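Long-range contacts in epidermin biosynthesis protein EpiD (Staphylococcus aureus, PDB 3QJG), which probably catalyses the FMN-dependent oxidative decarboxylation of the C-terminal cysteine of the epidermin precursor peptide: residues L9-G14 and N36-T41; I80-A85 and T104-A109. All blocks are in the same frame, centred on the assembly; numbering follows the deposited sequence.

Interaction 1: L9-G14 and N36-T41. With FMN (flavin mononucleotide), chain M.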
loop_
_atom_site.group_PDB
_atom_site.type_symbol
_atom_site.label_atom_id
_atom_site.label_comp_id
_atom_site.label_asym_id
_atom_site.label_seq_id
_atom_site.Cartn_x
_atom_site.Cartn_y
_atom_site.Cartn_z
ATOM N N LEU A 9 22.225 -29.990 3.633
ATOM C CA LEU A 9 21.355 -28.869 3.781
ATOM C C LEU A 9 21.686 -28.267 5.123
ATOM O O LEU A 9 21.736 -29.007 6.126
ATOM C CB LEU A 9 19.881 -29.295 3.712
ATOM C CG LEU A 9 18.791 -28.259 4.031
ATOM C CD1 LEU A 9 18.827 -27.046 3.028
ATOM C CD2 LEU A 9 17.409 -28.967 4.045
ATOM N N ILE A 10 21.910 -26.939 5.151
ATOM C CA ILE A 10 22.081 -26.236 6.415
ATOM C C ILE A 10 20.785 -25.573 6.799
ATOM O O ILE A 10 20.243 -24.811 6.041
ATOM C CB ILE A 10 23.162 -25.144 6.345
ATOM C CG1 ILE A 10 24.506 -25.731 5.928
ATOM C CG2 ILE A 10 23.297 -24.415 7.686
ATOM C CD1 ILE A 10 25.436 -24.684 5.250
ATOM N N CYS A 11 20.307 -25.866 7.994
ATOM C CA CYS A 11 19.131 -25.228 8.543
ATOM C C CYS A 11 19.554 -24.136 9.530
ATOM O O CYS A 11 20.143 -24.439 10.519
ATOM C CB CYS A 11 18.247 -26.297 9.199
ATOM S SG CYS A 11 17.766 -27.617 8.006
ATOM N N LEU A 12 19.253 -22.871 9.249
ATOM C CA LEU A 12 19.654 -21.749 10.107
ATOM C C LEU A 12 18.517 -21.358 11.036
ATOM O O LEU A 12 17.430 -21.182 10.587
ATOM C CB LEU A 12 19.901 -20.511 9.269
ATOM C CG LEU A 12 20.990 -20.552 8.248
ATOM C CD1 LEU A 12 20.991 -19.277 7.479
ATOM C CD2 LEU A 12 22.256 -20.815 9.029
ATOM N N CYS A 13 18.797 -21.115 12.288
ATOM C CA CYS A 13 17.758 -20.692 13.200
ATOM C C CYS A 13 18.003 -19.230 13.669
ATOM O O CYS A 13 19.009 -18.599 13.300
ATOM C CB CYS A 13 17.708 -21.651 14.355
ATOM S SG CYS A 13 17.257 -23.365 13.973
ATOM N N GLY A 14 17.105 -18.733 14.511
ATOM C CA GLY A 14 17.122 -17.357 15.031
ATOM C C GLY A 14 18.131 -17.013 16.125
ATOM O O GLY A 14 17.808 -16.896 17.340
ATOM N N ASN A 36 23.179 -26.329 0.426
ATOM C CA ASN A 36 21.925 -25.593 0.317
ATOM C C ASN A 36 21.517 -25.115 1.679
ATOM O O ASN A 36 21.989 -25.645 2.684
ATOM C CB ASN A 36 20.807 -26.523 -0.199
ATOM C CG ASN A 36 21.125 -27.048 -1.606
ATOM O OD1 ASN A 36 21.593 -26.286 -2.404
ATOM N ND2 ASN A 36 20.903 -28.361 -1.878
ATOM N N VAL A 37 20.633 -24.121 1.709
ATOM C CA VAL A 37 20.316 -23.465 2.933
ATOM C C VAL A 37 18.867 -23.169 3.012
ATOM O O VAL A 37 18.270 -22.830 1.995
ATOM C CB VAL A 37 21.103 -22.145 3.022
ATOM C CG1 VAL A 37 20.813 -21.452 4.335
ATOM C CG2 VAL A 37 22.578 -22.449 2.919
ATOM N N ILE A 38 18.332 -23.292 4.226
ATOM C CA ILE A 38 17.007 -22.849 4.572
ATOM C C ILE A 38 17.041 -22.198 5.952
ATOM O O ILE A 38 17.763 -22.672 6.802
ATOM C CB ILE A 38 15.975 -24.045 4.627
ATOM C CG1 ILE A 38 14.539 -23.547 4.847
ATOM C CG2 ILE A 38 16.370 -25.115 5.687
ATOM C CD1 ILE A 38 13.444 -24.679 4.722
ATOM N N ALA A 39 16.256 -21.154 6.174
ATOM C CA ALA A 39 16.125 -20.546 7.524
ATOM C C ALA A 39 14.795 -20.826 8.138
ATOM O O ALA A 39 13.823 -20.962 7.408
ATOM C CB ALA A 39 16.292 -19.086 7.451
ATOM N N SER A 40 14.731 -20.772 9.476
ATOM C CA SER A 40 13.493 -20.810 10.201
ATOM C C SER A 40 12.760 -19.497 9.964
ATOM O O SER A 40 13.315 -18.569 9.340
ATOM C CB SER A 40 13.754 -20.928 11.725
ATOM O OG SER A 40 14.455 -19.785 12.237
ATOM N N THR A 41 11.548 -19.365 10.512
ATOM C CA THR A 41 10.764 -18.183 10.166
ATOM C C THR A 41 11.442 -17.003 10.867
ATOM O O THR A 41 11.831 -16.024 10.223
ATOM C CB THR A 41 9.247 -18.371 10.443
ATOM O OG1 THR A 41 8.753 -19.414 9.563
ATOM C CG2 THR A 41 8.456 -17.011 10.224
HETATM N N1 FMN M . 17.732 -18.376 20.759
HETATM C C2 FMN M . 18.551 -19.472 20.855
HETATM O O2 FMN M . 18.076 -20.552 21.187
HETATM N N3 FMN M . 19.884 -19.360 20.626
HETATM C C4 FMN M . 20.440 -18.164 20.290
HETATM O O4 FMN M . 21.636 -18.161 20.120
HETATM C C4A FMN M . 19.647 -17.024 20.193
HETATM N N5 FMN M . 20.160 -15.790 19.847
HETATM C C5A FMN M . 19.327 -14.727 19.704
HETATM C C6 FMN M . 19.855 -13.478 19.406
HETATM C C7 FMN M . 19.011 -12.395 19.263
HETATM C C7M FMN M . 19.525 -11.031 18.905
HETATM C C8 FMN M . 17.634 -12.567 19.451
HETATM C C8M FMN M . 16.663 -11.414 19.366
HETATM C C9 FMN M . 17.114 -13.796 19.799
HETATM C C9A FMN M . 17.955 -14.891 19.929
HETATM N N10 FMN M . 17.424 -16.125 20.303
HETATM C C10 FMN M . 18.273 -17.170 20.421
HETATM C "C1'" FMN M . 15.960 -16.376 20.558
HETATM C "C2'" FMN M . 15.319 -17.087 19.369
HETATM O "O2'" FMN M . 15.617 -16.381 18.149
HETATM C "C3'" FMN M . 13.875 -17.214 19.688
HETATM O "O3'" FMN M . 13.657 -18.080 20.827
HETATM C "C4'" FMN M . 13.086 -17.717 18.478
HETATM O "O4'" FMN M . 11.736 -17.964 18.836
HETATM C "C5'" FMN M . 13.584 -19.023 17.952
HETATM O "O5'" FMN M . 12.910 -19.225 16.723
HETATM P P FMN M . 13.421 -20.318 15.661
HETATM O O1P FMN M . 12.246 -20.658 14.799
HETATM O O2P FMN M . 13.923 -21.511 16.408
HETATM O O3P FMN M . 14.400 -19.866 14.660
#

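Interaction 2: I80-A85 and T104-A109. With FMN (flavin mononucleotide), chain P.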
loop_
_atom_site.group_PDB
_atom_site.type_symbol
_atom_site.label_atom_id
_atom_site.label_comp_id
_atom_site.label_asym_id
_atom_site.label_seq_id
_atom_site.Cartn_x
_atom_site.Cartn_y
_atom_site.Cartn_z
ATOM N N ILE A 80 21.573 -33.499 6.750
ATOM C CA ILE A 80 20.892 -32.318 7.118
ATOM C C ILE A 80 21.401 -31.916 8.467
ATOM O O ILE A 80 21.430 -32.766 9.432
ATOM C CB ILE A 80 19.336 -32.529 7.194
ATOM C CG1 ILE A 80 18.873 -33.044 5.816
ATOM C CG2 ILE A 80 18.656 -31.240 7.639
ATOM C CD1 ILE A 80 17.420 -33.356 5.633
ATOM N N ILE A 81 21.784 -30.641 8.563
ATOM C CA ILE A 81 22.325 -30.083 9.792
ATOM C C ILE A 81 21.535 -28.869 10.277
ATOM O O ILE A 81 21.133 -28.019 9.498
ATOM C CB ILE A 81 23.825 -29.752 9.697
ATOM C CG1 ILE A 81 24.158 -28.499 8.884
ATOM C CG2 ILE A 81 24.658 -30.933 9.043
ATOM C CD1 ILE A 81 25.656 -28.200 8.987
ATOM N N ILE A 82 21.299 -28.781 11.582
ATOM C CA ILE A 82 20.775 -27.545 12.100
ATOM C C ILE A 82 21.923 -26.738 12.754
ATOM O O ILE A 82 22.497 -27.137 13.788
ATOM C CB ILE A 82 19.604 -27.779 13.055
ATOM C CG1 ILE A 82 18.646 -28.826 12.490
ATOM C CG2 ILE A 82 18.884 -26.470 13.287
ATOM C CD1 ILE A 82 17.501 -29.132 13.367
ATOM N N LEU A 83 22.280 -25.613 12.138
ATOM C CA LEU A 83 23.435 -24.827 12.583
ATOM C C LEU A 83 23.251 -23.345 12.242
ATOM O O LEU A 83 23.160 -22.991 11.050
ATOM C CB LEU A 83 24.729 -25.348 11.929
ATOM C CG LEU A 83 25.995 -24.810 12.595
ATOM C CD1 LEU A 83 27.221 -25.666 12.335
ATOM C CD2 LEU A 83 26.250 -23.357 12.222
ATOM N N PRO A 84 23.166 -22.480 13.266
ATOM C CA PRO A 84 23.027 -22.732 14.719
ATOM C C PRO A 84 21.627 -23.234 15.041
ATOM O O PRO A 84 20.672 -22.787 14.407
ATOM C CB PRO A 84 23.176 -21.359 15.332
ATOM C CG PRO A 84 22.758 -20.397 14.192
ATOM C CD PRO A 84 23.178 -21.041 12.950
ATOM N N ALA A 85 21.509 -24.058 16.079
ATOM C CA ALA A 85 20.288 -24.651 16.474
ATOM C C ALA A 85 19.895 -23.979 17.749
ATOM O O ALA A 85 20.639 -24.101 18.724
ATOM C CB ALA A 85 20.445 -26.190 16.738
ATOM N N THR A 104 9.560 -29.150 9.242
ATOM C CA THR A 104 8.961 -30.263 8.513
ATOM C C THR A 104 9.995 -31.146 7.770
ATOM O O THR A 104 9.861 -32.390 7.734
ATOM C CB THR A 104 7.925 -29.737 7.465
ATOM O OG1 THR A 104 6.963 -28.917 8.148
ATOM C CG2 THR A 104 7.247 -30.842 6.703
ATOM N N ILE A 105 10.962 -30.505 7.136
ATOM C CA ILE A 105 12.109 -31.172 6.600
ATOM C C ILE A 105 12.833 -32.033 7.631
ATOM O O ILE A 105 13.077 -33.202 7.339
ATOM C CB ILE A 105 13.084 -30.214 5.935
ATOM C CG1 ILE A 105 12.423 -29.546 4.739
ATOM C CG2 ILE A 105 14.300 -30.981 5.372
ATOM C CD1 ILE A 105 13.194 -28.291 4.209
ATOM N N CYS A 106 13.043 -31.520 8.855
ATOM C CA CYS A 106 13.799 -32.259 9.875
ATOM C C CYS A 106 12.978 -33.432 10.465
ATOM O O CYS A 106 13.495 -34.531 10.756
ATOM C CB CYS A 106 14.348 -31.296 10.964
ATOM S SG CYS A 106 15.528 -30.058 10.289
ATOM N N HIS A 107 11.685 -33.198 10.612
ATOM C CA HIS A 107 10.738 -34.238 10.995
ATOM C C HIS A 107 10.749 -35.457 10.050
ATOM O O HIS A 107 10.586 -36.577 10.473
ATOM C CB HIS A 107 9.344 -33.636 11.020
ATOM C CG HIS A 107 8.315 -34.526 11.590
ATOM N ND1 HIS A 107 8.307 -34.874 12.922
ATOM C CD2 HIS A 107 7.268 -35.168 11.021
ATOM C CE1 HIS A 107 7.275 -35.663 13.157
ATOM N NE2 HIS A 107 6.622 -35.848 12.020
ATOM N N THR A 108 11.005 -35.237 8.782
ATOM C CA THR A 108 10.940 -36.256 7.776
ATOM C C THR A 108 12.266 -37.070 7.671
ATOM O O THR A 108 12.354 -38.061 6.914
ATOM C CB THR A 108 10.588 -35.564 6.444
ATOM O OG1 THR A 108 9.393 -34.774 6.626
ATOM C CG2 THR A 108 10.377 -36.578 5.297
ATOM N N ALA A 109 13.296 -36.660 8.414
ATOM C CA ALA A 109 14.641 -37.123 8.062
ATOM C C ALA A 109 15.595 -37.239 9.246
ATOM O O ALA A 109 16.770 -36.897 9.139
ATOM C CB ALA A 109 15.190 -36.218 7.039
HETATM N N1 FMN P . 2.256 -32.418 5.863
HETATM C C2 FMN P . 1.622 -33.532 6.361
HETATM O O2 FMN P . 1.688 -33.889 7.586
HETATM N N3 FMN P . 0.840 -34.235 5.476
HETATM C C4 FMN P . 0.735 -33.906 4.141
HETATM O O4 FMN P . 0.048 -34.642 3.427
HETATM C C4A FMN P . 1.397 -32.791 3.658
HETATM N N5 FMN P . 1.353 -32.411 2.314
HETATM C C5A FMN P . 1.995 -31.258 1.870
HETATM C C6 FMN P . 1.934 -30.856 0.534
HETATM C C7 FMN P . 2.583 -29.687 0.091
HETATM C C7M FMN P . 2.526 -29.253 -1.366
HETATM C C8 FMN P . 3.316 -28.941 1.020
HETATM C C8M FMN P . 4.035 -27.667 0.637
HETATM C C9 FMN P . 3.375 -29.340 2.351
HETATM C C9A FMN P . 2.726 -30.501 2.775
HETATM N N10 FMN P . 2.811 -30.901 4.102
HETATM C C10 FMN P . 2.144 -32.033 4.548
HETATM C "C1'" FMN P . 3.577 -30.137 5.090
HETATM C "C2'" FMN P . 2.671 -29.313 5.995
HETATM O "O2'" FMN P . 1.832 -28.405 5.324
HETATM C "C3'" FMN P . 3.560 -28.518 6.920
HETATM O "O3'" FMN P . 4.251 -29.345 7.845
HETATM C "C4'" FMN P . 2.728 -27.453 7.676
HETATM O "O4'" FMN P . 3.542 -26.815 8.596
HETATM C "C5'" FMN P . 1.583 -28.046 8.396
HETATM O "O5'" FMN P . 0.943 -27.039 9.130
HETATM P P FMN P . -0.519 -27.277 9.746
HETATM O O1P FMN P . -0.814 -26.172 10.832
HETATM O O2P FMN P . -0.509 -28.634 10.271
HETATM O O3P FMN P . -1.524 -27.326 8.642
#

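Interaction 1: L9-G14 and N36-T41
Leu9 directs CG to the side of CB opposite its backbone N (chi1 172°), and the branch CD1 swings over to the next strand, 3.5 Å from Asn36 O. Val37 places CG1 trans to its own N (chi1 -178°), where Leu12 CD1 meets it at 3.8 Å. Strands 7-12 and 34-39 are the parallel pair of a beta-alpha-beta unit in a Rossmann-like flavoprotein fold. Helix 21-28 connects them. Four backbone hydrogen bonds join the strands, starting with Ile10 N to Asn36 O at 2.8 Å. Ile10 O then accepts from Ile38 N, and Leu12 N gives to Ile38 O. Ser40 N closes the series on Leu12 O at 2.9 Å. Apart from Asn36, whose amide nitrogen bonds to His77, the side chains of the paired strands are apolar. Ile10 and Leu12 pack under helix 21-28. Leu9, Cys11 and Ile38 face helix 101-107, and on that side Cys11 SG touches Ile38 CG2 at 3.7 Å. Just past the strands, Gly14 and Ser40 reach the phosphate of one FMN. Ser40 OG sits very close to phosphate O3P, and the exact length of that bond is doubtful. Ser15 and Thr86 also bind this FMN. The loops that follow the strands thus form part of the phosphate site, where Gly14 N donates to FMN O3P at 2.9 Å with an angle of 148° at the hydrogen.

Interaction 2: I80-A85 and T104-A109
Ile80, Cys106 and Ile82 carry this contact between strand 79-85 and segment 104-109, which carries residues of helix 101-107. It is sheet-to-helix packing in the core of the alpha/beta flavoprotein fold, and no hydrogen bond crosses it. Ile80 loses the most surface. Its longer branch is fully extended (chi2 179°), which sends CD1 out to the helix. There CD1 rests between two groups: Ile105 CG2 at 3.9 Å, and the methyl CB of Ala109, also 3.9 Å from Ile80 CD1. The side chains of Ile80 and Ile105 cross at about a right angle. The short branch of Ile80 plays a lesser part, with CG2 4.3 Å from Cys106 SG. Cys106 turns its sulfur beside its own backbone N (chi1 -62°), and SG lies against the two isoleucines. The closer partner is Ile82, whose CD1 is 3.8 Å from Cys106 SG. Ala109 N bonds to Cys106 O at 3.2 Å. Two residues before Cys106, Thr104 reaches a bound FMN. Thr104 OG1 accepts from the ribityl hydroxyl O3' of that FMN at 2.8 Å and also bonds to Asn100 O. Gly14 and Ser40 of a neighbouring subunit bind the same FMN, so the pocket lies between subunits. Within the chain, Ile93 of helix 87-94 packs on both Ile82 and Cys106. Ile73 of helix 70-75 touches Ile105. The strand itself is an inner one: Ile80 and Ile82 bond through their backbones to strand 113-120 and the residue just before it, and Ile81 bonds to strand 7-12.

Both contacts are buried in the core and meet at neighbouring parallel strands of one mixed sheet. Interaction 1 builds the sheet from within, strand to strand, mainly through backbone hydrogen bonds. Interaction 2 fixes a helix on one face of that sheet purely by apolar contact. They touch directly: Cys11 pairs through its backbone with Ile81 and Leu83. Ile105 of interaction 2 also packs on Leu9 and Ile38 of interaction 1, so the same helix spans all three strands. Polar chemistry appears at the ends. The loops of interaction 1 hold mainly the phosphate of one FMN, and Thr104 of interaction 2 holds a ribityl hydroxyl of a different FMN; both FMN sites are shared between subunits.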